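Local coordinates for protein D-xylonate dehydratase (Caulobacter crescentus, PDB 5OYN) that catalyses the dehydration of D-xylonate to 2-dehydro-3-deoxy-D-arabinonate in D-xylose degradation, using a [2Fe-2S] cluster and magnesium, and also dehydrates D-gluconate, at residues A[455-460]-A[488-493]; A[429-434]-A[527-532]. One frame throughout, in Å; residues are numbered along the deposited sequence.

Contact 1 of 2, residues A[455-460]-A[488-493]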
loop_
_atom_site.group_PDB
_atom_site.type_symbol
_atom_site.label_atom_id
_atom_site.label_comp_id
_atom_site.label_asym_id
_atom_site.label_seq_id
_atom_site.Cartn_x
_atom_site.Cartn_y
_atom_site.Cartn_z
ATOM N N CYS A 455 7.295 -44.976 33.016
ATOM C CA CYS A 455 6.211 -45.044 32.045
ATOM C C CYS A 455 6.628 -44.381 30.735
ATOM O O CYS A 455 7.640 -43.684 30.653
ATOM C CB CYS A 455 4.945 -44.390 32.606
ATOM S SG CYS A 455 4.572 -44.907 34.310
ATOM N N ILE A 456 5.838 -44.630 29.692
ATOM C CA ILE A 456 6.010 -43.981 28.396
ATOM C C ILE A 456 4.636 -43.514 27.918
ATOM O O ILE A 456 3.709 -44.322 27.785
ATOM C CB ILE A 456 6.683 -44.906 27.360
ATOM C CG1 ILE A 456 6.623 -44.284 25.966
ATOM C CG2 ILE A 456 6.058 -46.306 27.364
ATOM C CD1 ILE A 456 7.569 -44.916 24.988
ATOM N N LEU A 457 4.501 -42.211 27.673
ATOM C CA LEU A 457 3.210 -41.649 27.303
ATOM C C LEU A 457 2.961 -41.831 25.811
ATOM O O LEU A 457 3.809 -41.499 24.975
ATOM C CB LEU A 457 3.137 -40.179 27.701
ATOM C CG LEU A 457 3.548 -39.945 29.165
ATOM C CD1 LEU A 457 3.790 -38.466 29.438
ATOM C CD2 LEU A 457 2.520 -40.521 30.143
ATOM N N VAL A 458 1.807 -42.391 25.487
ATOM C CA VAL A 458 1.486 -42.804 24.132
ATOM C C VAL A 458 0.179 -42.139 23.745
ATOM O O VAL A 458 -0.766 -42.096 24.543
ATOM C CB VAL A 458 1.380 -44.345 24.007
ATOM C CG1 VAL A 458 0.893 -44.751 22.621
ATOM C CG2 VAL A 458 2.715 -45.001 24.292
ATOM N N ILE A 459 0.128 -41.609 22.525
ATOM C CA ILE A 459 -1.064 -40.962 22.001
ATOM C C ILE A 459 -1.339 -41.544 20.624
ATOM O O ILE A 459 -0.407 -41.787 19.851
ATOM C CB ILE A 459 -0.895 -39.424 21.950
ATOM C CG1 ILE A 459 -2.171 -38.751 21.440
ATOM C CG2 ILE A 459 0.312 -39.035 21.107
ATOM C CD1 ILE A 459 -2.352 -37.342 21.956
ATOM N N ARG A 460 -2.615 -41.791 20.329
ATOM C CA ARG A 460 -3.008 -42.406 19.068
ATOM C C ARG A 460 -4.255 -41.720 18.527
ATOM O O ARG A 460 -5.002 -41.068 19.263
ATOM C CB ARG A 460 -3.267 -43.917 19.216
ATOM C CG ARG A 460 -4.367 -44.262 20.216
ATOM C CD ARG A 460 -5.161 -45.507 19.819
ATOM N NE ARG A 460 -5.926 -46.004 20.963
ATOM C CZ ARG A 460 -5.597 -47.075 21.683
ATOM N NH1 ARG A 460 -4.521 -47.781 21.370
ATOM N NH2 ARG A 460 -6.347 -47.439 22.718
ATOM N N MET A 488 11.382 -33.844 34.407
ATOM C CA MET A 488 10.888 -32.867 33.443
ATOM C C MET A 488 10.296 -33.515 32.200
ATOM O O MET A 488 9.423 -32.922 31.559
ATOM C CB MET A 488 12.010 -31.900 33.060
ATOM C CG MET A 488 12.457 -31.001 34.207
ATOM S SD MET A 488 11.057 -30.407 35.188
ATOM C CE MET A 488 10.315 -29.255 34.030
ATOM N N SER A 489 10.736 -34.715 31.845
ATOM C CA SER A 489 10.194 -35.385 30.676
ATOM C C SER A 489 10.166 -36.890 30.906
ATOM O O SER A 489 11.054 -37.445 31.563
ATOM C CB SER A 489 11.010 -35.057 29.422
ATOM O OG SER A 489 12.398 -35.134 29.684
ATOM N N LEU A 490 9.128 -37.531 30.382
ATOM C CA LEU A 490 9.075 -38.966 30.211
ATOM C C LEU A 490 9.126 -39.309 28.732
ATOM O O LEU A 490 8.895 -38.445 27.878
ATOM C CB LEU A 490 7.810 -39.563 30.846
ATOM C CG LEU A 490 7.602 -39.179 32.311
ATOM C CD1 LEU A 490 6.146 -39.375 32.707
ATOM C CD2 LEU A 490 8.562 -39.933 33.254
ATOM N N PRO A 491 9.481 -40.546 28.387
ATOM C CA PRO A 491 9.498 -40.929 26.975
ATOM C C PRO A 491 8.113 -40.794 26.366
ATOM O O PRO A 491 7.091 -40.931 27.045
ATOM C CB PRO A 491 9.976 -42.387 26.996
ATOM C CG PRO A 491 10.003 -42.790 28.431
ATOM C CD PRO A 491 10.154 -41.547 29.228
ATOM N N THR A 492 8.093 -40.487 25.073
ATOM C CA THR A 492 6.869 -40.101 24.391
ATOM C C THR A 492 6.828 -40.797 23.046
ATOM O O THR A 492 7.867 -40.989 22.401
ATOM C CB THR A 492 6.773 -38.572 24.205
ATOM O OG1 THR A 492 8.075 -38.033 23.924
ATOM C CG2 THR A 492 6.214 -37.904 25.459
ATOM N N LEU A 493 5.622 -41.193 22.639
ATOM C CA LEU A 493 5.443 -41.891 21.376
ATOM C C LEU A 493 4.006 -41.706 20.912
ATOM O O LEU A 493 3.087 -41.698 21.735
ATOM C CB LEU A 493 5.783 -43.379 21.525
ATOM C CG LEU A 493 5.343 -44.316 20.400
ATOM C CD1 LEU A 493 6.429 -45.320 20.163
ATOM C CD2 LEU A 493 4.053 -45.028 20.769
#

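Contact 2 of 2, residues A[429-434]-A[527-532]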
loop_
_atom_site.group_PDB
_atom_site.type_symbol
_atom_site.label_atom_id
_atom_site.label_comp_id
_atom_site.label_asym_id
_atom_site.label_seq_id
_atom_site.Cartn_x
_atom_site.Cartn_y
_atom_site.Cartn_z
ATOM N N ALA A 429 9.618 -49.537 29.307
ATOM C CA ALA A 429 8.707 -48.653 30.018
ATOM C C ALA A 429 7.278 -49.167 29.896
ATOM O O ALA A 429 6.961 -50.023 29.061
ATOM C CB ALA A 429 8.807 -47.212 29.509
ATOM N N ARG A 430 6.415 -48.615 30.744
ATOM C CA ARG A 430 5.020 -49.021 30.846
ATOM C C ARG A 430 4.149 -48.022 30.094
ATOM O O ARG A 430 4.152 -46.827 30.409
ATOM C CB ARG A 430 4.602 -49.099 32.313
ATOM C CG ARG A 430 3.148 -49.456 32.520
ATOM C CD ARG A 430 2.943 -49.889 33.932
ATOM N NE ARG A 430 2.868 -48.756 34.842
ATOM C CZ ARG A 430 1.738 -48.102 35.086
ATOM N NH1 ARG A 430 0.609 -48.481 34.473
ATOM N NH2 ARG A 430 1.737 -47.074 35.936
ATOM N N ALA A 431 3.385 -48.513 29.122
ATOM C CA ALA A 431 2.620 -47.625 28.259
ATOM C C ALA A 431 1.451 -46.988 29.009
ATOM O O ALA A 431 0.713 -47.665 29.728
ATOM C CB ALA A 431 2.115 -48.394 27.040
ATOM N N ILE A 432 1.290 -45.676 28.842
ATOM C CA ILE A 432 0.097 -44.939 29.261
ATOM C C ILE A 432 -0.514 -44.372 27.987
ATOM O O ILE A 432 -0.004 -43.388 27.434
ATOM C CB ILE A 432 0.415 -43.827 30.264
ATOM C CG1 ILE A 432 1.420 -44.326 31.312
ATOM C CG2 ILE A 432 -0.868 -43.301 30.896
ATOM C CD1 ILE A 432 0.809 -45.189 32.399
ATOM N N VAL A 433 -1.598 -44.986 27.513
ATOM C CA VAL A 433 -2.151 -44.715 26.189
ATOM C C VAL A 433 -3.307 -43.730 26.294
ATOM O O VAL A 433 -4.160 -43.839 27.187
ATOM C CB VAL A 433 -2.601 -46.021 25.511
ATOM C CG1 VAL A 433 -3.149 -45.750 24.108
ATOM C CG2 VAL A 433 -1.443 -46.990 25.462
ATOM N N PHE A 434 -3.339 -42.767 25.369
ATOM C CA PHE A 434 -4.395 -41.769 25.292
ATOM C C PHE A 434 -4.946 -41.723 23.879
ATOM O O PHE A 434 -4.198 -41.861 22.905
ATOM C CB PHE A 434 -3.890 -40.397 25.680
ATOM C CG PHE A 434 -3.266 -40.350 27.027
ATOM C CD1 PHE A 434 -4.058 -40.305 28.168
ATOM C CD2 PHE A 434 -1.890 -40.346 27.163
ATOM C CE1 PHE A 434 -3.485 -40.260 29.433
ATOM C CE2 PHE A 434 -1.310 -40.296 28.421
ATOM C CZ PHE A 434 -2.110 -40.252 29.560
ATOM N N ASP A 527 0.787 -52.227 29.232
ATOM C CA ASP A 527 1.730 -52.999 28.434
ATOM C C ASP A 527 3.148 -52.466 28.628
ATOM O O ASP A 527 3.374 -51.369 29.148
ATOM C CB ASP A 527 1.366 -52.951 26.953
ATOM C CG ASP A 527 0.028 -53.609 26.652
ATOM O OD1 ASP A 527 -0.420 -53.541 25.479
ATOM O OD2 ASP A 527 -0.581 -54.187 27.587
ATOM N N THR A 528 4.118 -53.265 28.207
ATOM C CA THR A 528 5.521 -52.915 28.345
ATOM C C THR A 528 6.114 -52.727 26.958
ATOM O O THR A 528 5.950 -53.587 26.084
ATOM C CB THR A 528 6.275 -53.976 29.157
ATOM O OG1 THR A 528 6.043 -53.739 30.552
ATOM C CG2 THR A 528 7.784 -53.930 28.896
ATOM N N ILE A 529 6.756 -51.575 26.752
ATOM C CA ILE A 529 7.397 -51.226 25.490
ATOM C C ILE A 529 8.904 -51.248 25.704
ATOM O O ILE A 529 9.407 -50.767 26.730
ATOM C CB ILE A 529 6.926 -49.849 24.977
ATOM C CG1 ILE A 529 5.419 -49.879 24.703
ATOM C CG2 ILE A 529 7.699 -49.452 23.726
ATOM C CD1 ILE A 529 4.945 -48.920 23.619
ATOM N N ARG A 530 9.621 -51.823 24.742
ATOM C CA ARG A 530 11.065 -52.000 24.827
ATOM C C ARG A 530 11.713 -51.236 23.683
ATOM O O ARG A 530 11.487 -51.555 22.507
ATOM C CB ARG A 530 11.443 -53.483 24.780
ATOM C CG ARG A 530 12.859 -53.768 24.296
ATOM C CD ARG A 530 13.391 -55.069 24.866
ATOM N NE ARG A 530 14.763 -55.327 24.433
ATOM C CZ ARG A 530 15.772 -55.644 25.253
ATOM N NH1 ARG A 530 15.576 -55.740 26.571
ATOM N NH2 ARG A 530 16.987 -55.862 24.751
ATOM N N ILE A 531 12.511 -50.228 24.030
ATOM C CA ILE A 531 13.157 -49.356 23.056
ATOM C C ILE A 531 14.627 -49.734 22.995
ATOM O O ILE A 531 15.308 -49.785 24.030
ATOM C CB ILE A 531 12.990 -47.860 23.413
ATOM C CG1 ILE A 531 11.527 -47.496 23.705
ATOM C CG2 ILE A 531 13.530 -46.963 22.299
ATOM C CD1 ILE A 531 10.626 -47.479 22.487
ATOM N N ASP A 532 15.119 -49.984 21.787
ATOM C CA ASP A 532 16.531 -50.268 21.555
ATOM C C ASP A 532 17.014 -49.261 20.523
ATOM O O ASP A 532 16.722 -49.406 19.330
ATOM C CB ASP A 532 16.751 -51.714 21.083
ATOM C CG ASP A 532 18.240 -52.125 21.064
ATOM O OD1 ASP A 532 19.120 -51.229 21.006
ATOM O OD2 ASP A 532 18.525 -53.348 21.136
#

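Contact 1 of 2, residues A[455-460]-A[488-493]
The pyrrolidine ring of P491 meets strand 455-460 through three atoms: CG and CD face the carbonyl oxygen of C455, CG at 3.4 Å, while CB rests against I456, whose CG1 and CD1 both lie 4.0 Å from it. F413 and Y417 of helix 411-417 also pack on this ring. The contact illustrates how a beta-alpha-beta unit closes: strand 455-460 leads through helix 480-484 to strand 492-494, which lies parallel to the first and forms an outermost strand of a mixed sheet. Two bridges, L457 with T492 and V458 with L493, set the register. On the face carrying V458 and L493, these side chains lie side by side and point the same way, with V458 CG1 3.7 Å from L493 CD2. I456 shares this face, and its CG1, anti to the backbone N (chi1 170°), carries CD1 on to L493 CB, 4.2 Å away. With an alanine here, P491 CB and L493 CB would probably lose the branch they share, leaving a gap beside P491 CB. On the face of L457 and T492, L457 CD1 touches CD1 of L490, which reaches in at a slant from the preceding loop. T492 OG1 hydrogen-bonds with S506 OG. The backbone provides the polar grip: L457 N donates to P491 O at 3.0 Å, and L493 N approaches L457 O nearly in line with its C=O bond, although the angle at the hydrogen is 146°; T492 CA adds a CH contact to the same oxygen. The last bond runs from I459 N to L493 O, 3.1 Å long, with the donor in the carbonyl plane.

Contact 2 of 2, residues A[429-434]-A[527-532]
In I529, CG1 stands anti to the carbonyl carbon (chi1 -62°) and approaches the methyl of A431, 4.3 Å from CG1 to CB, in the one apolar side-chain meeting between strands 429-434 and 528-532. R430 directs CG anti to the backbone N (chi1 177°), which brings this methylene 3.9 Å from D527 O before the chain bends at chi3 and carries the guanidinium away. There I432 CD1 lies over one guanidinium face, offset toward the rim, and NH2 bonds to L449 O. The pair is an example of an antiparallel junction inside a mixed sheet. A429 and I529 form a hydrogen-bonded pair: A429 N reaches I529 O at 2.9 Å, and I529 N returns to A429 O at 2.8 Å. R430 and T528 follow as a non-hydrogen-bonded pair, where the CA of each makes a CH contact with an oxygen of the opposing segment. A third bond, A431 N to D527 O at 2.9 Å, closes the series, its donor tilted 26° from the carbonyl plane. The carboxylate of D527 turns to other partners, a salt bridge with R550 and the amide of R524. With the polar ends of R430 and D527 engaged outside the contact, the cohesion here is chiefly that of peptide groups, and side-chain chemistry adds little beyond one alanine methyl against an isoleucine branch.

Both contacts belong to one mixed sheet, in which strands 455-460 and 426-435 are neighbours; V458 N and O probably bond to I432 O and F434 N, and I456 CG2 packs on A429 CB. Contact 1 is wholly buried and pairs parallel strands close in sequence. Contact 2, only partly buried, joins antiparallel strands farther apart along the chain, with contact 1 nested in the loop between them. Each relies on three backbone hydrogen bonds, but the buried pair adds apolar side-chain meetings, whereas the other places arginine, threonine and aspartate at its margin. The side chain of the magnesium ligand E472 is about 10 Å from that of I459; contact 2 lies away from the metal and cluster sites.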